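Local atomic coordinates of periplasmic sugar-binding protein (Chloroflexus aurantiacus, PDB entry 4RXU), a protein that binds D-glucose and probably serves as the periplasmic solute-binding component of an ABC-type sugar transporter. Residues 49-54 / 298-303; 34-39 / 73-78; 254-259 / 272-277; 53-58 / 306-311. All coordinates share one frame; numbering follows the deposited sequence. Where two conformers were deposited one is given.

Contact 1: residues 49-54 / 298-303; sequences ETRFRE and KDVRTL. With BGC (beta-D-glucopyranose), chain C.
R51 of helix 44-59 meets V300 and R301 in the first turn of helix 300-315, which starts just after the pocket lysine K298. The apolar half is R51 CG against V300 CG1, 3.7 Å apart, with the two side chains crossing at about a right angle. R51 then bends at its second torsion (chi2 -65°), which carries its guanidinium over to R301. R301 CG lies over one face of that group, and R51 NH1 is 3.6 Å from R301 CD. The two guanidinium planes are 58° apart, so the cations do not stack. Each has its own partners. R51 NH2 bonds Y357 O, and the group also makes a cation-pi contact with Y357. R301 holds D299 side-on: NE to OD1 at 3.0 Å and NH2 to OD2 at 2.9 Å, both near the guanidinium plane. D299 is also the N-cap of helix 300-315, with a weak bond from R301 N to OD1. A serine in place of R301 would probably leave the D299 carboxylate without its paired charge and take the cover off one face of R51. One residue before the cap, K298 NZ binds beta-D-glucopyranose through O2 at 2.9 Å and O3 at 3.0 Å. D278, D166, E42, D118, R44 and N252 also bond the sugar. Around the contact, V300 packs on R44 and D48 of helix 44-59. F52 reaches I65 of strand 61-67, and L303 rests on V131 and F133 of strand 129-133.

Contact 2: residues 34-39 / 73-78; sequences GIVLPT and AKEKEN
V36 of strand 29-37 packs against E75 and N78 of helix 72-84. The interactions between the two segments are van der Waals contacts, and no hydrogen bond crosses. V36 CG1 stands anti to the backbone N (chi1 180°) and lies 4.3 Å from E75 CG. The other branch, V36 CG2, is 4.2 Å from N78 CB. The valine thus spreads its two methyls over two helix residues almost one turn apart. V36 and N78 are also the closest backbone pair, with CA atoms 7.2 Å apart.

Side-chain polar bonds lead to neighbouring parts of the fold. E75 is nearly straight through its first two torsions, which carries its carboxylate past V36, and OE2 takes a hydrogen bond from H95 N. K74 NZ bonds Q69 OE1 near the start of the helix.

Backbone bonds hold each element in shape. N78 N to K74 O, 2.8 Å, belongs to the helix. V36 is paired with I91 of strand 89-92, and I35 is paired with E64 and L66 of strand 61-67. Helix 72-84 is therefore the crossover of a beta-alpha-beta unit, joining strands 61-67 and 89-92 over the strand between them. I35 points to the other face of the sheet, where it meets F52.

The contact is buried but mixed in chemistry: a branched apolar residue rests on the carbon parts of two polar side chains. With no polar bond across, packing alone joins V36 to the helix, while the bond from H95 N ties OE2 of E75 to the loop after strand 89-92.

Contact 3: residues 254-259 / 272-277; sequences GTARAI and YFVTGQ
A256 meets the peptide group that joins T275 to G276, and this is the flat group of the contact. The contact belongs to a beta-alpha-beta unit made of strand 246-249, helix 253-264 and strand 269-274. The T275 carbonyl points almost straight at the A256 methyl, with O 3.1 Å from CB. That approach is close. This buried oxygen has no hydrogen-bond partner in the model. The ring of F273 meets Y247 instead, with planes about 5° apart, and H149 at about 30°. The Y272 ring rests on V246 and I248, and its OH bonds R291 O.

Helix 253-264 packs on the parallel sheet of one lobe, against its edge strand 269-274. G276 has no side chain, so the backbones come near: the A256 and G276 CA atoms are 5.7 Å apart. Further back, V274 adds the apolar part. With CG1 at chi1 64°, CG2 falls anti to the backbone N and sits 4.2 Å from A256 CB. I248 and A250 also touch V274.

The surroundings fix the chain on each side of the carbonyl. Before it, T275 OG1 bonds A250 O, and V274 N bonds S293 OG. After it, G276 O takes a bond from Q142 NE2. Beyond the glycine the chain runs on to the glucose site. There Q277 touches the sugar, its NE2 bonds P251 O, and its OE1 bonds NZ of K298, the pocket lysine.

Contact 4: residues 53-58 / 306-311; sequences REALQQ and DAIKAA
A55 and L56 of helix 44-59 meet I308 of helix 300-315. This is helix-helix packing on one face of the mixed sheet, in a periplasmic binding protein of the type represented by ChvE. The first shell is wholly apolar. I308 CD1 is 3.5 Å from A55 CB, tighter than an ordinary carbon contact. On L56 the same CD1 meets CD2 at 4.2 Å. The isoleucine thus spends one methyl on two successive residues of the other helix. Its CG1 is anti to the carbonyl carbon (chi1 -67°), and the chain then runs straight on (chi2 166°), which pushes CD1 out across the gap between the helices. The backbones stay well apart: the L56 and I308 CA atoms are 8.3 Å from each other.

The next shell is also largely carbon. A55 touches V304 and Q305, which lie about one turn earlier on helix 300-315. L56 packs on V63 of strand 61-67.

Further out, A307 lies against Y117, and A310 against I115 and I336. The helix is thereby seated on strands 113-117 and 332-343. D306 OD2 makes a weak hydrogen bond to S338 OG, a second tie to strand 332-343. Back at the contact, Y61 of strand 61-67 touches both L56 and I308, so one residue of the sheet backs both helices where I308 CD1 meets A55 CB and L56 CD2.

In the fold
Contacts 1 and 4 hold the same two helices, 44-59 and 300-315, with centres about 8 Å apart. Contact 1 is partly buried, reaches the sugar through K298, and uses the carbon parts of two arginines whose charges are paired to other groups. Contact 4 is further from the chain's centre, purely apolar and buried, though A55 is partly exposed. F52 of contact 1 packs on I308 and, by a neighbouring ring carbon, on I35 of segment 34-39. Contacts 2 and 3 are both buried helix-on-strand packing, but they lie on opposite sides of the chain's centre, in different sheets, about 29 Å apart between centres. Contact 3 touches contact 1 through Q277 and K298, at the glucose pocket.

Contact 1: residues 49-54 / 298-303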
loop_
_atom_site.group_PDB
_atom_site.type_symbol
_atom_site.label_atom_id
_atom_site.label_comp_id
_atom_site.label_asym_id
_atom_site.label_seq_id
_atom_site.Cartn_x
_atom_site.Cartn_y
_atom_site.Cartn_z
ATOM N N GLU A 49 10.162 7.498 6.352
ATOM C CA GLU A 49 11.034 8.108 7.367
ATOM C C GLU A 49 12.324 8.640 6.733
ATOM O O GLU A 49 12.694 9.792 6.928
ATOM C CB GLU A 49 11.383 7.113 8.487
ATOM C CG GLU A 49 12.215 7.720 9.602
ATOM C CD GLU A 49 12.691 6.686 10.585
ATOM O OE1 GLU A 49 12.905 5.528 10.167
ATOM O OE2 GLU A 49 12.866 7.025 11.766
ATOM N N THR A 50 12.971 7.793 5.951
ATOM C CA THR A 50 14.215 8.143 5.264
ATOM C C THR A 50 14.040 9.303 4.318
ATOM O O THR A 50 14.802 10.270 4.343
ATOM C CB THR A 50 14.768 6.931 4.489
ATOM O OG1 THR A 50 15.182 5.933 5.441
ATOM C CG2 THR A 50 15.953 7.371 3.552
ATOM N N ARG A 51 12.984 9.227 3.510
ATOM C CA ARG A 51 12.736 10.251 2.523
ATOM C C ARG A 51 12.318 11.578 3.163
ATOM O O ARG A 51 12.709 12.651 2.664
ATOM C CB ARG A 51 11.699 9.785 1.510
ATOM C CG ARG A 51 12.083 8.518 0.757
ATOM C CD ARG A 51 13.286 8.711 -0.115
ATOM N NE ARG A 51 13.598 7.484 -0.852
ATOM C CZ ARG A 51 14.518 7.416 -1.804
ATOM N NH1 ARG A 51 15.201 8.502 -2.141
ATOM N NH2 ARG A 51 14.750 6.263 -2.402
ATOM N N PHE A 52 11.547 11.515 4.267
ATOM C CA PHE A 52 11.216 12.726 4.989
ATOM C C PHE A 52 12.475 13.397 5.499
ATOM O O PHE A 52 12.675 14.599 5.306
ATOM C CB PHE A 52 10.259 12.476 6.169
ATOM C CG PHE A 52 8.794 12.597 5.797
ATOM C CD1 PHE A 52 8.287 13.781 5.291
ATOM C CD2 PHE A 52 7.935 11.528 5.961
ATOM C CE1 PHE A 52 6.951 13.893 4.961
ATOM C CE2 PHE A 52 6.597 11.639 5.643
ATOM C CZ PHE A 52 6.103 12.815 5.144
ATOM N N ARG A 53 13.308 12.611 6.175
ATOM C CA ARG A 53 14.554 13.152 6.749
ATOM C C ARG A 53 15.436 13.769 5.678
ATOM O O ARG A 53 15.956 14.865 5.856
ATOM C CB ARG A 53 15.310 12.072 7.507
ATOM C CG ARG A 53 14.653 11.792 8.848
ATOM C CD ARG A 53 15.483 10.880 9.737
ATOM N NE ARG A 53 14.649 10.158 10.708
ATOM C CZ ARG A 53 13.980 10.707 11.728
ATOM N NH1 ARG A 53 14.017 12.012 11.957
ATOM N NH2 ARG A 53 13.247 9.935 12.531
ATOM N N GLU A 54 15.572 13.087 4.546
ATOM C CA GLU A 54 16.352 13.660 3.428
ATOM C C GLU A 54 15.769 14.990 2.931
ATOM O O GLU A 54 16.485 15.953 2.714
ATOM C CB GLU A 54 16.493 12.660 2.289
ATOM C CG GLU A 54 17.390 11.478 2.689
ATOM C CD GLU A 54 17.336 10.292 1.742
ATOM O OE1 GLU A 54 16.483 10.270 0.834
ATOM O OE2 GLU A 54 18.155 9.356 1.931
ATOM N N LYS A 298 5.969 3.163 -6.229
ATOM C CA LYS A 298 5.305 4.353 -5.710
ATOM C C LYS A 298 6.400 5.295 -5.212
ATOM O O LYS A 298 7.081 4.983 -4.236
ATOM C CB LYS A 298 4.325 3.970 -4.590
ATOM C CG LYS A 298 3.446 2.763 -4.930
ATOM C CD LYS A 298 2.196 2.607 -4.101
ATOM C CE LYS A 298 2.500 2.551 -2.623
ATOM N NZ LYS A 298 1.269 2.141 -1.888
ATOM N N ASP A 299 6.628 6.393 -5.929
ATOM C CA ASP A 299 7.783 7.225 -5.660
ATOM C C ASP A 299 7.553 8.021 -4.386
ATOM O O ASP A 299 6.933 9.075 -4.393
ATOM C CB ASP A 299 8.083 8.125 -6.868
ATOM C CG ASP A 299 9.434 8.789 -6.797
ATOM O OD1 ASP A 299 9.980 8.945 -5.673
ATOM O OD2 ASP A 299 9.947 9.156 -7.878
ATOM N N VAL A 300 8.067 7.473 -3.290
ATOM C CA VAL A 300 7.945 8.088 -1.973
ATOM C C VAL A 300 8.576 9.470 -1.916
ATOM O O VAL A 300 8.174 10.305 -1.113
ATOM C CB VAL A 300 8.502 7.137 -0.876
ATOM C CG1 VAL A 300 8.474 7.805 0.493
ATOM C CG2 VAL A 300 7.699 5.842 -0.817
ATOM N N ARG A 301 9.561 9.748 -2.761
ATOM C CA ARG A 301 10.087 11.120 -2.817
ATOM C C ARG A 301 9.001 12.138 -3.182
ATOM O O ARG A 301 8.942 13.238 -2.629
ATOM C CB ARG A 301 11.238 11.240 -3.834
ATOM C CG ARG A 301 12.371 10.270 -3.581
ATOM C CD ARG A 301 13.390 10.310 -4.694
ATOM N NE ARG A 301 12.810 9.878 -5.953
ATOM C CZ ARG A 301 13.468 9.799 -7.098
ATOM N NH1 ARG A 301 14.754 10.151 -7.156
ATOM N NH2 ARG A 301 12.824 9.397 -8.186
ATOM N N THR A 302 8.127 11.747 -4.109
ATOM C CA THR A 302 7.043 12.633 -4.520
ATOM C C THR A 302 6.005 12.783 -3.404
ATOM O O THR A 302 5.515 13.875 -3.157
ATOM C CB THR A 302 6.348 12.121 -5.787
ATOM O OG1 THR A 302 7.347 11.928 -6.805
ATOM C CG2 THR A 302 5.280 13.099 -6.294
ATOM N N LEU A 303 5.677 11.683 -2.740
ATOM C CA LEU A 303 4.667 11.706 -1.693
ATOM C C LEU A 303 5.145 12.627 -0.565
ATOM O O LEU A 303 4.398 13.490 -0.077
ATOM C CB LEU A 303 4.412 10.291 -1.175
ATOM C CG LEU A 303 3.048 10.117 -0.485
ATOM C CD1 LEU A 303 1.920 10.054 -1.500
ATOM C CD2 LEU A 303 3.023 8.884 0.402
HETATM C C2 BGC C . 0.905 1.319 1.870
HETATM C C3 BGC C . 1.769 0.282 1.181
HETATM C C4 BGC C . 2.384 -0.634 2.228
HETATM C C5 BGC C . 1.315 -1.204 3.161
HETATM C C6 BGC C . 1.883 -1.990 4.321
HETATM C C1 BGC C . -0.143 0.505 2.611
HETATM O O1 BGC C . -1.177 1.292 3.122
HETATM O O2 BGC C . 0.320 2.180 0.887
HETATM O O3 BGC C . 2.775 0.968 0.441
HETATM O O4 BGC C . 2.979 -1.760 1.553
HETATM O O5 BGC C . 0.513 -0.166 3.688
HETATM O O6 BGC C . 2.909 -1.266 5.005
#

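Contact 2: residues 34-39 / 73-78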
loop_
_atom_site.group_PDB
_atom_site.type_symbol
_atom_site.label_atom_id
_atom_site.label_comp_id
_atom_site.label_asym_id
_atom_site.label_seq_id
_atom_site.Cartn_x
_atom_site.Cartn_y
_atom_site.Cartn_z
ATOM N N GLY A 34 4.152 18.371 12.541
ATOM C CA GLY A 34 4.481 17.091 13.141
ATOM C C GLY A 34 4.069 15.997 12.187
ATOM O O GLY A 34 3.078 16.138 11.455
ATOM N N ILE A 35 4.878 14.940 12.148
ATOM C CA ILE A 35 4.642 13.790 11.287
ATOM C C ILE A 35 4.409 12.566 12.148
ATOM O O ILE A 35 5.207 12.297 13.048
ATOM C CB ILE A 35 5.831 13.536 10.350
ATOM C CG1 ILE A 35 5.988 14.703 9.365
ATOM C CG2 ILE A 35 5.659 12.236 9.564
ATOM C CD1 ILE A 35 7.334 14.709 8.643
ATOM N N VAL A 36 3.313 11.845 11.890
ATOM C CA VAL A 36 3.020 10.607 12.625
ATOM C C VAL A 36 2.890 9.459 11.660
ATOM O O VAL A 36 2.097 9.525 10.719
ATOM C CB VAL A 36 1.759 10.731 13.520
ATOM C CG1 VAL A 36 1.452 9.434 14.285
ATOM C CG2 VAL A 36 1.927 11.867 14.517
ATOM N N LEU A 37 3.718 8.440 11.870
ATOM C CA LEU A 37 3.721 7.230 11.011
ATOM C C LEU A 37 3.319 6.026 11.858
ATOM O O LEU A 37 3.547 6.015 13.057
ATOM C CB LEU A 37 5.095 7.028 10.378
ATOM C CG LEU A 37 5.494 8.135 9.376
ATOM C CD1 LEU A 37 6.940 7.899 8.958
ATOM C CD2 LEU A 37 4.570 8.223 8.156
ATOM N N PRO A 38 2.746 4.984 11.231
ATOM C CA PRO A 38 2.020 4.015 12.048
ATOM C C PRO A 38 2.873 2.992 12.771
ATOM O O PRO A 38 2.552 2.620 13.903
ATOM C CB PRO A 38 1.089 3.343 11.033
ATOM C CG PRO A 38 1.847 3.457 9.732
ATOM C CD PRO A 38 2.401 4.855 9.809
ATOM N N THR A 39 3.951 2.537 12.136
ATOM C CA THR A 39 4.770 1.474 12.708
ATOM C C THR A 39 6.093 1.374 11.979
ATOM O O THR A 39 6.153 1.650 10.782
ATOM C CB THR A 39 4.040 0.096 12.666
ATOM O OG1 THR A 39 4.862 -0.916 13.245
ATOM C CG2 THR A 39 3.679 -0.311 11.252
ATOM N N ALA A 73 -4.172 3.960 20.107
ATOM C CA ALA A 73 -4.120 4.733 21.326
ATOM C C ALA A 73 -2.810 5.521 21.408
ATOM O O ALA A 73 -2.798 6.697 21.816
ATOM C CB ALA A 73 -4.295 3.825 22.541
ATOM N N LYS A 74 -1.710 4.892 21.011
ATOM C CA LYS A 74 -0.426 5.606 21.019
ATOM C C LYS A 74 -0.429 6.697 19.951
ATOM O O LYS A 74 0.091 7.775 20.154
ATOM C CB LYS A 74 0.741 4.660 20.789
ATOM C CG LYS A 74 2.095 5.343 20.772
ATOM C CD LYS A 74 2.443 5.932 22.120
ATOM C CE LYS A 74 3.824 6.555 22.233
ATOM N NZ LYS A 74 4.934 5.591 22.201
ATOM N N GLU A 75 -1.009 6.393 18.800
ATOM C CA GLU A 75 -1.156 7.384 17.746
ATOM C C GLU A 75 -1.844 8.665 18.240
ATOM O O GLU A 75 -1.388 9.771 18.006
ATOM C CB GLU A 75 -1.933 6.726 16.618
ATOM C CG GLU A 75 -2.310 7.642 15.481
ATOM C CD GLU A 75 -3.128 6.843 14.505
ATOM O OE1 GLU A 75 -4.384 6.858 14.633
ATOM O OE2 GLU A 75 -2.511 6.138 13.672
ATOM N N LYS A 76 -2.914 8.471 18.987
ATOM C CA LYS A 76 -3.646 9.595 19.512
ATOM C C LYS A 76 -2.772 10.370 20.498
ATOM O O LYS A 76 -2.771 11.606 20.458
ATOM C CB LYS A 76 -4.973 9.176 20.156
ATOM C CG LYS A 76 -5.818 10.377 20.540
ATOM C CD LYS A 76 -7.145 9.963 21.115
ATOM C CE LYS A 76 -8.116 11.134 21.193
ATOM N NZ LYS A 76 -7.517 12.157 22.081
ATOM N N GLU A 77 -2.049 9.660 21.358
ATOM C CA GLU A 77 -1.085 10.290 22.252
ATOM C C GLU A 77 -0.073 11.122 21.472
ATOM O O GLU A 77 0.208 12.268 21.827
ATOM C CB GLU A 77 -0.364 9.234 23.092
ATOM C CG GLU A 77 -1.272 8.466 24.038
ATOM C CD GLU A 77 -0.530 7.915 25.239
ATOM O OE1 GLU A 77 0.710 7.783 25.165
ATOM O OE2 GLU A 77 -1.186 7.613 26.258
ATOM N N ASN A 78 0.472 10.539 20.411
ATOM C CA ASN A 78 1.436 11.223 19.580
ATOM C C ASN A 78 0.863 12.540 19.084
ATOM O O ASN A 78 1.534 13.589 19.115
ATOM C CB ASN A 78 1.836 10.353 18.385
ATOM C CG ASN A 78 2.778 9.221 18.737
ATOM O OD1 ASN A 78 2.882 8.246 17.948
ATOM N ND2 ASN A 78 3.508 9.339 19.825
#

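Contact 3: residues 254-259 / 272-277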
loop_
_atom_site.group_PDB
_atom_site.type_symbol
_atom_site.label_atom_id
_atom_site.label_comp_id
_atom_site.label_asym_id
_atom_site.label_seq_id
_atom_site.Cartn_x
_atom_site.Cartn_y
_atom_site.Cartn_z
ATOM N N GLY A 254 6.928 -7.277 0.699
ATOM C CA GLY A 254 7.335 -8.247 1.697
ATOM C C GLY A 254 6.412 -9.449 1.694
ATOM O O GLY A 254 6.853 -10.591 1.787
ATOM N N THR A 255 5.105 -9.205 1.619
ATOM C CA THR A 255 4.183 -10.336 1.587
ATOM C C THR A 255 4.359 -11.169 0.300
ATOM O O THR A 255 4.229 -12.393 0.336
ATOM C CB THR A 255 2.707 -9.896 1.773
ATOM O OG1 THR A 255 2.282 -9.044 0.696
ATOM C CG2 THR A 255 2.475 -9.218 3.125
ATOM N N ALA A 256 4.675 -10.502 -0.818
ATOM C CA ALA A 256 5.000 -11.200 -2.067
ATOM C C ALA A 256 6.175 -12.164 -1.913
ATOM O O ALA A 256 6.122 -13.293 -2.421
ATOM C CB ALA A 256 5.285 -10.204 -3.175
ATOM N N ARG A 257 7.229 -11.734 -1.235
ATOM C CA ARG A 257 8.394 -12.597 -1.081
ATOM C C ARG A 257 8.038 -13.779 -0.201
ATOM O O ARG A 257 8.455 -14.898 -0.481
ATOM C CB ARG A 257 9.580 -11.814 -0.533
ATOM C CG ARG A 257 10.071 -10.717 -1.481
ATOM C CD ARG A 257 11.463 -10.215 -1.106
ATOM N NE ARG A 257 11.569 -9.860 0.320
ATOM C CZ ARG A 257 11.107 -8.733 0.859
ATOM N NH1 ARG A 257 10.545 -7.813 0.080
ATOM N NH2 ARG A 257 11.196 -8.529 2.193
ATOM N N ALA A 258 7.271 -13.530 0.866
ATOM C CA ALA A 258 6.863 -14.603 1.786
ATOM C C ALA A 258 6.038 -15.651 1.046
ATOM O O ALA A 258 6.257 -16.853 1.183
ATOM C CB ALA A 258 6.045 -14.028 2.932
ATOM N N ILE A 259 5.100 -15.176 0.240
ATOM C CA ILE A 259 4.209 -16.037 -0.520
ATOM C C ILE A 259 4.966 -16.755 -1.632
ATOM O O ILE A 259 4.853 -17.978 -1.802
ATOM C CB ILE A 259 3.006 -15.229 -1.083
ATOM C CG1 ILE A 259 2.131 -14.730 0.084
ATOM C CG2 ILE A 259 2.205 -16.068 -2.061
ATOM C CD1 ILE A 259 1.219 -13.568 -0.240
ATOM N N TYR A 272 5.146 -19.711 -11.249
ATOM C CA TYR A 272 4.221 -18.773 -10.636
ATOM C C TYR A 272 4.534 -17.359 -11.104
ATOM O O TYR A 272 5.698 -17.001 -11.391
ATOM C CB TYR A 272 4.224 -18.841 -9.104
ATOM C CG TYR A 272 5.523 -18.416 -8.468
ATOM C CD1 TYR A 272 5.800 -17.073 -8.216
ATOM C CD2 TYR A 272 6.468 -19.367 -8.080
ATOM C CE1 TYR A 272 7.009 -16.687 -7.646
ATOM C CE2 TYR A 272 7.680 -18.996 -7.501
ATOM C CZ TYR A 272 7.953 -17.664 -7.292
ATOM O OH TYR A 272 9.159 -17.319 -6.724
ATOM N N PHE A 273 3.457 -16.583 -11.211
ATOM C CA PHE A 273 3.487 -15.151 -11.452
ATOM C C PHE A 273 2.991 -14.474 -10.189
ATOM O O PHE A 273 1.945 -14.843 -9.663
ATOM C CB PHE A 273 2.599 -14.813 -12.648
ATOM C CG PHE A 273 3.082 -15.410 -13.931
ATOM C CD1 PHE A 273 2.698 -16.691 -14.315
ATOM C CD2 PHE A 273 3.938 -14.696 -14.742
ATOM C CE1 PHE A 273 3.159 -17.236 -15.498
ATOM C CE2 PHE A 273 4.402 -15.238 -15.923
ATOM C CZ PHE A 273 4.013 -16.508 -16.297
ATOM N N VAL A 274 3.755 -13.532 -9.648
ATOM C CA VAL A 274 3.393 -12.901 -8.381
ATOM C C VAL A 274 3.642 -11.398 -8.439
ATOM O O VAL A 274 4.655 -10.913 -8.969
ATOM C CB VAL A 274 4.139 -13.496 -7.160
ATOM C CG1 VAL A 274 5.647 -13.270 -7.237
ATOM C CG2 VAL A 274 3.543 -12.957 -5.867
ATOM N N THR A 275 2.699 -10.672 -7.849
ATOM C CA THR A 275 2.674 -9.221 -7.850
ATOM C C THR A 275 3.263 -8.671 -6.562
ATOM O O THR A 275 3.656 -9.421 -5.690
ATOM C CB THR A 275 1.233 -8.706 -8.039
ATOM O OG1 THR A 275 0.427 -9.105 -6.933
ATOM C CG2 THR A 275 0.654 -9.224 -9.309
ATOM N N GLY A 276 3.344 -7.346 -6.478
ATOM C CA GLY A 276 3.795 -6.662 -5.261
ATOM C C GLY A 276 3.695 -5.157 -5.407
ATOM O O GLY A 276 3.144 -4.652 -6.369
ATOM N N GLN A 277 4.182 -4.443 -4.402
ATOM C CA GLN A 277 4.326 -2.999 -4.488
ATOM C C GLN A 277 5.282 -2.503 -3.417
ATOM O O GLN A 277 5.469 -3.172 -2.410
ATOM C CB GLN A 277 2.991 -2.262 -4.323
ATOM C CG GLN A 277 2.430 -2.291 -2.915
ATOM C CD GLN A 277 1.144 -1.505 -2.813
ATOM O OE1 GLN A 277 1.123 -0.290 -3.021
ATOM N NE2 GLN A 277 0.060 -2.197 -2.508
#

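Contact 4: residues 53-58 / 306-311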
loop_
_atom_site.group_PDB
_atom_site.type_symbol
_atom_site.label_atom_id
_atom_site.label_comp_id
_atom_site.label_asym_id
_atom_site.label_seq_id
_atom_site.Cartn_x
_atom_site.Cartn_y
_atom_site.Cartn_z
ATOM N N ARG A 53 13.308 12.611 6.175
ATOM C CA ARG A 53 14.554 13.152 6.749
ATOM C C ARG A 53 15.436 13.769 5.678
ATOM O O ARG A 53 15.956 14.865 5.856
ATOM C CB ARG A 53 15.310 12.072 7.507
ATOM C CG ARG A 53 14.653 11.792 8.848
ATOM C CD ARG A 53 15.483 10.880 9.737
ATOM N NE ARG A 53 14.649 10.158 10.708
ATOM C CZ ARG A 53 13.980 10.707 11.728
ATOM N NH1 ARG A 53 14.017 12.012 11.957
ATOM N NH2 ARG A 53 13.247 9.935 12.531
ATOM N N GLU A 54 15.572 13.087 4.546
ATOM C CA GLU A 54 16.352 13.660 3.428
ATOM C C GLU A 54 15.769 14.990 2.931
ATOM O O GLU A 54 16.485 15.953 2.714
ATOM C CB GLU A 54 16.493 12.660 2.289
ATOM C CG GLU A 54 17.390 11.478 2.689
ATOM C CD GLU A 54 17.336 10.292 1.742
ATOM O OE1 GLU A 54 16.483 10.270 0.834
ATOM O OE2 GLU A 54 18.155 9.356 1.931
ATOM N N ALA A 55 14.459 15.035 2.760
ATOM C CA ALA A 55 13.803 16.247 2.219
ATOM C C ALA A 55 13.870 17.389 3.214
ATOM O O ALA A 55 14.104 18.534 2.842
ATOM C CB ALA A 55 12.352 15.957 1.828
ATOM N N LEU A 56 13.684 17.062 4.483
ATOM C CA LEU A 56 13.731 18.051 5.540
ATOM C C LEU A 56 15.154 18.618 5.664
ATOM O O LEU A 56 15.325 19.843 5.779
ATOM C CB LEU A 56 13.234 17.445 6.867
ATOM C CG LEU A 56 11.747 17.045 6.901
ATOM C CD1 LEU A 56 11.463 16.236 8.159
ATOM C CD2 LEU A 56 10.863 18.275 6.794
ATOM N N GLN A 57 16.159 17.737 5.592
ATOM C CA GLN A 57 17.575 18.153 5.636
ATOM C C GLN A 57 17.874 19.104 4.479
ATOM O O GLN A 57 18.511 20.129 4.673
ATOM C CB GLN A 57 18.548 16.955 5.593
ATOM C CG GLN A 57 20.019 17.398 5.619
ATOM C CD GLN A 57 20.995 16.280 5.961
ATOM O OE1 GLN A 57 20.597 15.172 6.335
ATOM N NE2 GLN A 57 22.290 16.571 5.835
ATOM N N GLN A 58 17.392 18.760 3.284
ATOM C CA GLN A 58 17.665 19.519 2.030
ATOM C C GLN A 58 17.143 20.936 2.162
ATOM O O GLN A 58 17.784 21.909 1.768
ATOM C CB GLN A 58 16.921 18.918 0.821
ATOM C CG GLN A 58 17.670 18.049 -0.168
ATOM C CD GLN A 58 18.865 18.721 -0.861
ATOM O OE1 GLN A 58 19.860 18.052 -1.135
ATOM N NE2 GLN A 58 18.779 20.028 -1.148
ATOM N N ASP A 306 5.116 16.280 -1.687
ATOM C CA ASP A 306 3.722 16.742 -1.754
ATOM C C ASP A 306 3.213 17.118 -0.375
ATOM O O ASP A 306 2.574 18.143 -0.191
ATOM C CB ASP A 306 2.819 15.702 -2.406
ATOM C CG ASP A 306 2.905 15.716 -3.908
ATOM O OD1 ASP A 306 3.532 16.632 -4.497
ATOM O OD2 ASP A 306 2.306 14.795 -4.497
ATOM N N ALA A 307 3.563 16.306 0.610
ATOM C CA ALA A 307 3.166 16.578 2.003
ATOM C C ALA A 307 3.875 17.802 2.591
ATOM O O ALA A 307 3.267 18.614 3.297
ATOM C CB ALA A 307 3.430 15.363 2.878
ATOM N N ILE A 308 5.164 17.905 2.327
ATOM C CA ILE A 308 5.928 19.042 2.838
ATOM C C ILE A 308 5.380 20.320 2.189
ATOM O O ILE A 308 5.141 21.326 2.860
ATOM C CB ILE A 308 7.440 18.879 2.599
ATOM C CG1 ILE A 308 7.988 17.722 3.440
ATOM C CG2 ILE A 308 8.172 20.192 2.927
ATOM C CD1 ILE A 308 9.384 17.270 3.038
ATOM N N LYS A 309 5.214 20.295 0.877
ATOM C CA LYS A 309 4.705 21.464 0.154
ATOM C C LYS A 309 3.330 21.904 0.701
ATOM O O LYS A 309 3.063 23.099 0.921
ATOM C CB LYS A 309 4.659 21.188 -1.354
ATOM C CG LYS A 309 6.035 21.122 -2.018
ATOM C CD LYS A 309 5.970 21.023 -3.543
ATOM C CE LYS A 309 5.917 19.603 -4.083
ATOM N NZ LYS A 309 5.981 19.627 -5.576
ATOM N N ALA A 310 2.458 20.948 0.965
ATOM C CA ALA A 310 1.121 21.281 1.462
ATOM C C ALA A 310 1.226 21.875 2.845
ATOM O O ALA A 310 0.569 22.872 3.136
ATOM C CB ALA A 310 0.221 20.068 1.465
ATOM N N ALA A 311 2.054 21.269 3.701
ATOM C CA ALA A 311 2.281 21.808 5.037
ATOM C C ALA A 311 2.823 23.229 5.033
ATOM O O ALA A 311 2.308 24.100 5.741
ATOM C CB ALA A 311 3.203 20.900 5.828
#